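Local coordinates for diaminopropionate ammonia-lyase (Escherichia coli, PDB 4D9I), which breaks down both isomers of 2,3-diaminopropionate to pyruvate and ammonia by a pyridoxal-phosphate-dependent alpha,beta-elimination, working as a homodimer, at residues 189-200 / 292-300; 55-63 / 347-356. All coordinates share one frame; numbering follows the deposited sequence.

Contact 1: 189-200 / 292-300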
loop_
_atom_site.group_PDB
_atom_site.type_symbol
_atom_site.label_atom_id
_atom_site.label_comp_id
_atom_site.label_asym_id
_atom_site.label_seq_id
_atom_site.Cartn_x
_atom_site.Cartn_y
_atom_site.Cartn_z
ATOM N N ASP B 189 29.578 -10.342 9.133
ATOM C CA ASP B 189 29.595 -9.012 8.533
ATOM C C ASP B 189 29.965 -7.906 9.513
ATOM O O ASP B 189 29.641 -6.751 9.315
ATOM C CB ASP B 189 28.256 -8.719 7.838
ATOM C CG ASP B 189 27.044 -8.833 8.782
ATOM O OD1 ASP B 189 27.090 -9.585 9.793
ATOM O OD2 ASP B 189 26.015 -8.197 8.453
ATOM N N THR B 190 30.655 -8.256 10.579
ATOM C CA THR B 190 31.216 -7.259 11.454
ATOM C C THR B 190 32.662 -7.652 11.752
ATOM O O THR B 190 33.066 -8.775 11.465
ATOM C CB THR B 190 30.393 -7.106 12.739
ATOM O OG1 THR B 190 30.714 -5.849 13.358
ATOM C CG2 THR B 190 30.643 -8.274 13.704
ATOM N N ALA B 191 33.423 -6.719 12.317
ATOM C CA ALA B 191 34.825 -6.942 12.632
ATOM C C ALA B 191 35.035 -6.934 14.140
ATOM O O ALA B 191 34.221 -6.396 14.876
ATOM C CB ALA B 191 35.682 -5.877 11.971
ATOM N N TRP B 192 36.118 -7.572 14.578
ATOM C CA TRP B 192 36.653 -7.415 15.927
ATOM C C TRP B 192 38.142 -7.644 15.856
ATOM O O TRP B 192 38.684 -7.848 14.761
ATOM C CB TRP B 192 35.977 -8.371 16.907
ATOM C CG TRP B 192 35.984 -9.829 16.490
ATOM C CD1 TRP B 192 36.930 -10.801 16.816
ATOM C CD2 TRP B 192 34.977 -10.537 15.663
ATOM N NE1 TRP B 192 36.595 -12.014 16.262
ATOM C CE2 TRP B 192 35.436 -11.927 15.562
ATOM C CE3 TRP B 192 33.787 -10.165 15.020
ATOM C CZ2 TRP B 192 34.733 -12.884 14.844
ATOM C CZ3 TRP B 192 33.083 -11.138 14.300
ATOM C CH2 TRP B 192 33.547 -12.468 14.215
ATOM N N GLU B 193 38.827 -7.610 16.998
ATOM C CA GLU B 193 40.274 -7.812 17.003
ATOM C C GLU B 193 40.602 -9.215 16.546
ATOM O O GLU B 193 40.092 -10.200 17.094
ATOM C CB GLU B 193 40.877 -7.543 18.382
ATOM C CG GLU B 193 41.081 -6.067 18.667
ATOM C CD GLU B 193 41.980 -5.808 19.859
ATOM O OE1 GLU B 193 42.856 -6.645 20.178
ATOM O OE2 GLU B 193 41.813 -4.738 20.477
ATOM N N GLY B 194 41.447 -9.302 15.526
ATOM C CA GLY B 194 41.827 -10.589 14.964
ATOM C C GLY B 194 40.956 -11.010 13.791
ATOM O O GLY B 194 41.243 -12.018 13.131
ATOM N N TYR B 195 39.904 -10.239 13.522
ATOM C CA TYR B 195 38.958 -10.556 12.454
ATOM C C TYR B 195 38.569 -9.311 11.679
ATOM O O TYR B 195 37.642 -8.604 12.072
ATOM C CB TYR B 195 37.698 -11.202 13.047
ATOM C CG TYR B 195 36.751 -11.828 12.034
ATOM C CD1 TYR B 195 35.628 -11.134 11.568
ATOM C CD2 TYR B 195 36.975 -13.126 11.561
ATOM C CE1 TYR B 195 34.765 -11.715 10.652
ATOM C CE2 TYR B 195 36.124 -13.717 10.646
ATOM C CZ TYR B 195 35.023 -13.004 10.187
ATOM O OH TYR B 195 34.187 -13.592 9.286
ATOM N N THR B 196 39.268 -9.018 10.586
ATOM C CA THR B 196 38.904 -7.842 9.774
ATOM C C THR B 196 38.977 -8.060 8.253
ATOM O O THR B 196 38.451 -7.249 7.493
ATOM C CB THR B 196 39.776 -6.616 10.076
ATOM O OG1 THR B 196 41.116 -6.916 9.710
ATOM C CG2 THR B 196 39.695 -6.175 11.542
ATOM N N LYS B 197 39.644 -9.130 7.818
ATOM C CA LYS B 197 39.809 -9.399 6.387
ATOM C C LYS B 197 38.459 -9.633 5.691
ATOM O O LYS B 197 38.146 -9.007 4.674
ATOM C CB LYS B 197 40.731 -10.594 6.203
ATOM C CG LYS B 197 41.120 -10.908 4.760
ATOM C CD LYS B 197 42.039 -12.125 4.709
ATOM C CE LYS B 197 41.223 -13.407 4.879
ATOM N NZ LYS B 197 42.075 -14.633 4.793
ATOM N N ILE B 198 37.671 -10.538 6.264
ATOM C CA ILE B 198 36.369 -10.899 5.719
ATOM C C ILE B 198 35.372 -9.717 5.732
ATOM O O ILE B 198 34.836 -9.372 4.687
ATOM C CB ILE B 198 35.826 -12.215 6.356
ATOM C CG1 ILE B 198 36.656 -13.406 5.859
ATOM C CG2 ILE B 198 34.329 -12.407 6.044
ATOM C CD1 ILE B 198 36.672 -14.618 6.779
ATOM N N PRO B 199 35.153 -9.056 6.895
ATOM C CA PRO B 199 34.248 -7.876 6.867
ATOM C C PRO B 199 34.690 -6.728 5.944
ATOM O O PRO B 199 33.857 -6.008 5.434
ATOM C CB PRO B 199 34.247 -7.374 8.323
ATOM C CG PRO B 199 35.287 -8.134 9.031
ATOM C CD PRO B 199 35.570 -9.393 8.267
ATOM N N THR B 200 35.994 -6.543 5.752
ATOM C CA THR B 200 36.476 -5.609 4.746
ATOM C C THR B 200 35.952 -5.993 3.352
ATOM O O THR B 200 35.404 -5.139 2.636
ATOM C CB THR B 200 38.019 -5.524 4.764
ATOM O OG1 THR B 200 38.441 -5.018 6.040
ATOM C CG2 THR B 200 38.532 -4.593 3.669
ATOM N N GLY B 292 25.478 -5.137 18.578
ATOM C CA GLY B 292 26.094 -5.334 19.889
ATOM C C GLY B 292 27.007 -4.147 20.140
ATOM O O GLY B 292 26.780 -3.337 21.043
ATOM N N GLU B 293 28.033 -4.049 19.305
ATOM C CA GLU B 293 28.993 -2.958 19.319
ATOM C C GLU B 293 29.061 -2.542 17.860
ATOM O O GLU B 293 28.793 -3.370 16.986
ATOM C CB GLU B 293 30.360 -3.488 19.782
ATOM C CG GLU B 293 31.192 -2.509 20.598
ATOM C CD GLU B 293 32.452 -3.142 21.160
ATOM N N PRO B 294 29.406 -1.271 17.579
ATOM C CA PRO B 294 29.605 -0.938 16.164
ATOM C C PRO B 294 30.766 -1.730 15.533
ATOM O O PRO B 294 31.750 -2.045 16.202
ATOM C CB PRO B 294 29.932 0.560 16.184
ATOM C CG PRO B 294 29.477 1.056 17.516
ATOM C CD PRO B 294 29.608 -0.104 18.460
ATOM N N ASN B 295 30.616 -2.065 14.255
ATOM C CA ASN B 295 31.701 -2.601 13.442
ATOM C C ASN B 295 32.813 -1.538 13.395
ATOM O O ASN B 295 32.588 -0.452 12.869
ATOM C CB ASN B 295 31.140 -2.910 12.043
ATOM C CG ASN B 295 32.199 -3.315 11.024
ATOM O OD1 ASN B 295 33.396 -3.265 11.269
ATOM N ND2 ASN B 295 31.730 -3.721 9.840
ATOM N N PRO B 296 34.002 -1.838 13.952
ATOM C CA PRO B 296 35.090 -0.839 13.962
ATOM C C PRO B 296 35.474 -0.323 12.570
ATOM O O PRO B 296 35.854 0.844 12.431
ATOM C CB PRO B 296 36.281 -1.587 14.591
ATOM C CG PRO B 296 35.703 -2.782 15.259
ATOM C CD PRO B 296 34.398 -3.110 14.589
ATOM N N LEU B 297 35.390 -1.188 11.555
ATOM C CA LEU B 297 35.693 -0.778 10.182
ATOM C C LEU B 297 34.692 0.273 9.693
ATOM O O LEU B 297 35.076 1.268 9.070
ATOM C CB LEU B 297 35.733 -1.976 9.235
ATOM C CG LEU B 297 36.814 -3.036 9.463
ATOM C CD1 LEU B 297 36.493 -4.284 8.656
ATOM C CD2 LEU B 297 38.210 -2.530 9.129
ATOM N N GLY B 298 33.416 0.054 10.011
ATOM C CA GLY B 298 32.371 0.978 9.653
ATOM C C GLY B 298 32.386 2.240 10.497
ATOM O O GLY B 298 32.197 3.335 9.975
ATOM N N TRP B 299 32.633 2.077 11.795
ATOM C CA TRP B 299 32.568 3.178 12.745
ATOM C C TRP B 299 33.565 4.250 12.398
ATOM O O TRP B 299 33.284 5.440 12.538
ATOM C CB TRP B 299 32.833 2.671 14.162
ATOM C CG TRP B 299 33.075 3.792 15.134
ATOM C CD1 TRP B 299 34.201 4.008 15.923
ATOM C CD2 TRP B 299 32.178 4.924 15.420
ATOM N NE1 TRP B 299 34.060 5.154 16.672
ATOM C CE2 TRP B 299 32.871 5.755 16.413
ATOM C CE3 TRP B 299 30.902 5.317 14.965
ATOM C CZ2 TRP B 299 32.308 6.915 16.926
ATOM C CZ3 TRP B 299 30.344 6.500 15.494
ATOM C CH2 TRP B 299 31.037 7.278 16.449
ATOM N N GLU B 300 34.731 3.822 11.931
ATOM C CA GLU B 300 35.793 4.727 11.510
ATOM C C GLU B 300 35.294 5.684 10.423
ATOM O O GLU B 300 35.480 6.902 10.531
ATOM C CB GLU B 300 37.014 3.920 11.034
ATOM C CG GLU B 300 38.193 4.765 10.574
ATOM C CD GLU B 300 38.951 5.455 11.708
ATOM O OE1 GLU B 300 38.958 4.944 12.857
ATOM O OE2 GLU B 300 39.568 6.516 11.444
HETATM O O HOH W 1 30.254 -5.275 15.730
#

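Contact 2: 55-63 / 347-356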
loop_
_atom_site.group_PDB
_atom_site.type_symbol
_atom_site.label_atom_id
_atom_site.label_comp_id
_atom_site.label_asym_id
_atom_site.label_seq_id
_atom_site.Cartn_x
_atom_site.Cartn_y
_atom_site.Cartn_z
ATOM N N ASN B 55 7.580 16.066 -3.887
ATOM C CA ASN B 55 6.748 17.277 -3.904
ATOM C C ASN B 55 5.947 17.440 -2.594
ATOM O O ASN B 55 5.986 18.494 -1.965
ATOM C CB ASN B 55 5.827 17.241 -5.123
ATOM C CG ASN B 55 4.927 18.455 -5.225
ATOM O OD1 ASN B 55 5.388 19.585 -5.255
ATOM N ND2 ASN B 55 3.624 18.221 -5.297
ATOM N N LEU B 56 5.258 16.382 -2.169
ATOM C CA LEU B 56 4.534 16.408 -0.890
ATOM C C LEU B 56 5.432 16.754 0.318
ATOM O O LEU B 56 5.029 17.516 1.194
ATOM C CB LEU B 56 3.849 15.059 -0.628
ATOM C CG LEU B 56 2.991 14.961 0.647
ATOM C CD1 LEU B 56 1.739 15.864 0.614
ATOM C CD2 LEU B 56 2.585 13.516 0.855
ATOM N N PHE B 57 6.645 16.201 0.348
ATOM C CA PHE B 57 7.530 16.392 1.485
ATOM C C PHE B 57 8.327 17.672 1.379
ATOM O O PHE B 57 9.066 17.999 2.298
ATOM C CB PHE B 57 8.518 15.212 1.636
ATOM C CG PHE B 57 7.897 13.952 2.161
ATOM C CD1 PHE B 57 6.538 13.876 2.448
ATOM C CD2 PHE B 57 8.674 12.808 2.326
ATOM C CE1 PHE B 57 5.975 12.696 2.916
ATOM C CE2 PHE B 57 8.107 11.634 2.790
ATOM C CZ PHE B 57 6.757 11.580 3.081
ATOM N N GLY B 58 8.210 18.374 0.258
ATOM C CA GLY B 58 8.887 19.657 0.112
ATOM C C GLY B 58 10.378 19.549 -0.171
ATOM O O GLY B 58 11.146 20.444 0.184
ATOM N N VAL B 59 10.806 18.456 -0.794
ATOM C CA VAL B 59 12.192 18.393 -1.308
ATOM C C VAL B 59 12.167 18.273 -2.834
ATOM O O VAL B 59 11.088 18.152 -3.413
ATOM C CB VAL B 59 13.016 17.270 -0.649
ATOM C CG1 VAL B 59 13.204 17.569 0.845
ATOM C CG2 VAL B 59 12.383 15.895 -0.889
ATOM N N LYS B 60 13.338 18.310 -3.476
ATOM C CA LYS B 60 13.415 18.257 -4.948
ATOM C C LYS B 60 13.183 16.817 -5.456
ATOM O O LYS B 60 12.366 16.591 -6.338
ATOM C CB LYS B 60 14.767 18.792 -5.453
ATOM C CG LYS B 60 14.857 18.987 -6.969
ATOM C CD LYS B 60 16.145 19.725 -7.375
ATOM C CE LYS B 60 16.102 20.210 -8.823
ATOM N N LYS B 61 13.925 15.863 -4.899
ATOM C CA LYS B 61 13.869 14.470 -5.325
ATOM C C LYS B 61 14.050 13.524 -4.169
ATOM O O LYS B 61 14.750 13.829 -3.193
ATOM C CB LYS B 61 14.915 14.174 -6.413
ATOM C CG LYS B 61 14.526 14.723 -7.797
ATOM C CD LYS B 61 14.553 13.606 -8.832
ATOM C CE LYS B 61 13.632 13.875 -10.018
ATOM N NZ LYS B 61 13.282 12.566 -10.649
ATOM N N ILE B 62 13.382 12.375 -4.266
ATOM C CA ILE B 62 13.593 11.279 -3.342
ATOM C C ILE B 62 13.831 10.051 -4.231
ATOM O O ILE B 62 12.955 9.690 -5.026
ATOM C CB ILE B 62 12.398 11.072 -2.388
ATOM C CG1 ILE B 62 12.190 12.302 -1.474
ATOM C CG2 ILE B 62 12.562 9.811 -1.536
ATOM C CD1 ILE B 62 10.946 12.186 -0.578
ATOM N N LEU B 63 15.019 9.453 -4.104
ATOM C CA LEU B 63 15.457 8.366 -4.963
ATOM C C LEU B 63 15.689 7.160 -4.080
ATOM O O LEU B 63 16.458 7.247 -3.107
ATOM C CB LEU B 63 16.745 8.732 -5.697
ATOM C CG LEU B 63 16.698 10.039 -6.503
ATOM C CD1 LEU B 63 18.101 10.425 -6.922
ATOM C CD2 LEU B 63 15.763 9.904 -7.703
ATOM N N LEU B 347 11.876 10.407 6.729
ATOM C CA LEU B 347 11.380 11.539 5.942
ATOM C C LEU B 347 9.880 11.713 6.133
ATOM O O LEU B 347 9.377 12.841 6.236
ATOM C CB LEU B 347 11.694 11.361 4.453
ATOM C CG LEU B 347 13.162 11.264 4.033
ATOM C CD1 LEU B 347 13.267 11.177 2.515
ATOM C CD2 LEU B 347 13.905 12.479 4.533
ATOM N N ALA B 348 9.161 10.599 6.182
ATOM C CA ALA B 348 7.708 10.647 6.351
ATOM C C ALA B 348 7.351 11.139 7.767
ATOM O O ALA B 348 6.412 11.928 7.924
ATOM C CB ALA B 348 7.099 9.276 6.091
ATOM N N ALA B 349 8.107 10.683 8.779
ATOM C CA ALA B 349 7.876 11.098 10.165
ATOM C C ALA B 349 8.118 12.594 10.335
ATOM O O ALA B 349 7.430 13.264 11.109
ATOM C CB ALA B 349 8.771 10.312 11.121
ATOM N N VAL B 350 9.133 13.094 9.641
ATOM C CA VAL B 350 9.463 14.520 9.662
ATOM C C VAL B 350 8.298 15.295 9.039
ATOM O O VAL B 350 7.851 16.299 9.582
ATOM C CB VAL B 350 10.761 14.801 8.876
ATOM C CG1 VAL B 350 10.873 16.287 8.515
ATOM C CG2 VAL B 350 11.994 14.325 9.658
ATOM N N HIS B 351 7.821 14.810 7.896
ATOM C CA HIS B 351 6.774 15.504 7.170
ATOM C C HIS B 351 5.548 15.748 8.020
ATOM O O HIS B 351 5.007 16.834 8.021
ATOM C CB HIS B 351 6.390 14.748 5.908
ATOM C CG HIS B 351 5.192 15.334 5.217
ATOM N ND1 HIS B 351 5.231 16.528 4.598
ATOM C CD2 HIS B 351 3.890 14.863 5.087
ATOM C CE1 HIS B 351 4.002 16.822 4.111
ATOM N NE2 HIS B 351 3.186 15.799 4.397
ATOM N N TYR B 352 5.121 14.736 8.771
ATOM C CA TYR B 352 3.890 14.850 9.547
ATOM C C TYR B 352 4.055 15.405 10.966
ATOM O O TYR B 352 3.064 15.680 11.645
ATOM C CB TYR B 352 3.185 13.497 9.579
ATOM C CG TYR B 352 2.593 13.085 8.245
ATOM C CD1 TYR B 352 1.451 13.729 7.748
ATOM C CD2 TYR B 352 3.155 12.047 7.486
ATOM C CE1 TYR B 352 0.879 13.357 6.544
ATOM C CE2 TYR B 352 2.583 11.663 6.256
ATOM C CZ TYR B 352 1.443 12.326 5.802
ATOM O OH TYR B 352 0.844 11.986 4.605
ATOM N N HIS B 353 5.309 15.551 11.405
ATOM C CA HIS B 353 5.657 16.069 12.734
ATOM C C HIS B 353 5.230 17.516 12.907
ATOM O O HIS B 353 5.377 18.315 11.981
ATOM C CB HIS B 353 7.174 15.939 12.922
ATOM C CG HIS B 353 7.628 15.935 14.363
ATOM N ND1 HIS B 353 7.604 17.043 15.138
ATOM C CD2 HIS B 353 8.165 14.915 15.151
ATOM C CE1 HIS B 353 8.093 16.745 16.358
ATOM N NE2 HIS B 353 8.424 15.442 16.368
ATOM N N PRO B 354 4.722 17.888 14.111
ATOM C CA PRO B 354 4.427 19.304 14.355
ATOM C C PRO B 354 5.661 20.216 14.210
ATOM O O PRO B 354 5.508 21.387 13.860
ATOM C CB PRO B 354 3.884 19.342 15.794
ATOM C CG PRO B 354 4.046 17.980 16.360
ATOM C CD PRO B 354 4.354 17.022 15.246
ATOM N N GLN B 355 6.860 19.687 14.432
ATOM C CA GLN B 355 8.065 20.504 14.316
ATOM C C GLN B 355 8.730 20.294 12.968
ATOM O O GLN B 355 9.945 20.420 12.840
ATOM C CB GLN B 355 9.032 20.244 15.480
ATOM C CG GLN B 355 8.516 20.796 16.815
ATOM C CD GLN B 355 9.353 20.349 18.008
ATOM O OE1 GLN B 355 9.876 21.173 18.757
ATOM N NE2 GLN B 355 9.479 19.040 18.190
ATOM N N ARG B 356 7.910 19.996 11.965
ATOM C CA ARG B 356 8.385 19.725 10.611
ATOM C C ARG B 356 9.420 20.755 10.144
ATOM O O ARG B 356 10.482 20.373 9.642
ATOM C CB ARG B 356 7.198 19.665 9.655
ATOM C CG ARG B 356 7.532 19.489 8.186
ATOM C CD ARG B 356 6.342 19.967 7.341
ATOM N NE ARG B 356 6.361 19.351 6.010
ATOM C CZ ARG B 356 6.683 19.985 4.887
ATOM N NH1 ARG B 356 7.007 21.272 4.913
ATOM N NH2 ARG B 356 6.642 19.333 3.729
#

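Contact 1: 189-200 / 292-300
Leu297, Pro296 and Asn295, at the start of helix 296-305, pack against Ala191, Pro199 and Thr200 in a mostly apolar contact that sets one helix start against the loop before helix 197-206 and the first turn of that helix. Leu297 carries the centre: its CD1 lies 3.8 Å from Ala191 CB and also 3.8 Å from Pro199 CB, its side chain crossing those of Pro199 and Thr200 at about a right angle. The hydroxyl of Thr200, near this methyl, is already engaged, since OG1 donates to Thr196 O at 2.7 Å. That carbonyl also accepts the Thr200 N-H, the two donors arriving from opposite faces of its plane. Pro296 brings its CD to 3.3 Å from Ala191 O.

Asn295 is the N-cap of helix 296-305. With CG anti to the backbone N (chi1 173°), the amide is placed so that OD1 accepts Leu297 N at 2.9 Å; the donor sits above the carbonyl plane and the bond is bent, 133° at the hydrogen. Its amide ND2 and Ala191 N are buried here without a hydrogen-bonding partner. Thr190 slides past Asn295 in the opposite direction, OG1 3.2 Å from Asn295 CB, and one water joins Thr190 OG1 to Glu293 O, donating to the latter.

At the border of the contact, Asp189 OD2 hydrogen-bonds a Tris molecule, probably from the crystallisation liquor; the side chain of Asp189 lies about 7 Å from that of Asp120, the inferred proton acceptor for the L-isomer. The whole exemplifies an Asn N-cap packed beside the active-site region of a fold type II pyridoxal-phosphate enzyme.

Contact 2: 55-63 / 347-356
Phe57 and His351 meet where the C-terminal end of helix 51-57, closed by a Schellman motif at Gly58, packs on the last turns of helix 338-352, beside the mixed sheet of this fold type II enzyme. The aromatic part is an offset pair: the ring planes lie 28° apart and barely overlap, with centroids 4.8 Å from each other. His351 CB adds a CH-pi contact over the Phe57 face, 4.0 Å from its centroid.

The polar part is internal to 347-356. The first side-chain torsion of His351 (chi1 173°) sets the imidazole against Phe57, and the ring's own rotation (chi2 69°) brings ND1 within bonding distance of Arg356. Arg356 NH2 donates to this ND1 at 3.3 Å, close to the planes of both groups. Replaced by an alanine, the residue would keep its CB, but Phe57 is likely to lose the imidazole packed beside it and Arg356 its acceptor, leaving the guanidinium freer to turn.

Apolar packing continues along the helix. Leu56 CG packs near His351 NE2, while Trp390 of the second subunit packs on Leu56 and Tyr352. Phe57 CZ lies 3.8 Å from Ala348 CB, and Leu347 CD1 meets Ile62 CD1 of strand 61-66 tip to tip, at 4.0 Å.

From the N terminus, the chain first passes through 55-63, where helix 51-57 ends and strand 61-66 of the mixed sheet begins. It then runs through the four-stranded parallel sheet to 189-200. Contact 1 closes when 292-300 returns to that segment after 91 intervening residues, bringing in helix 296-305. Contact 2 closes last, at 347-356, its 283 intervening residues enclosing the whole of contact 1: the two nest and do not cross. They lie on opposite sides of the chain's centre, about 34 Å between their centres. Contact 1 joins two helix starts; contact 2 joins the end of helix 51-57 and strand 61-66 to the end of helix 338-352 and the start of helix 356-363.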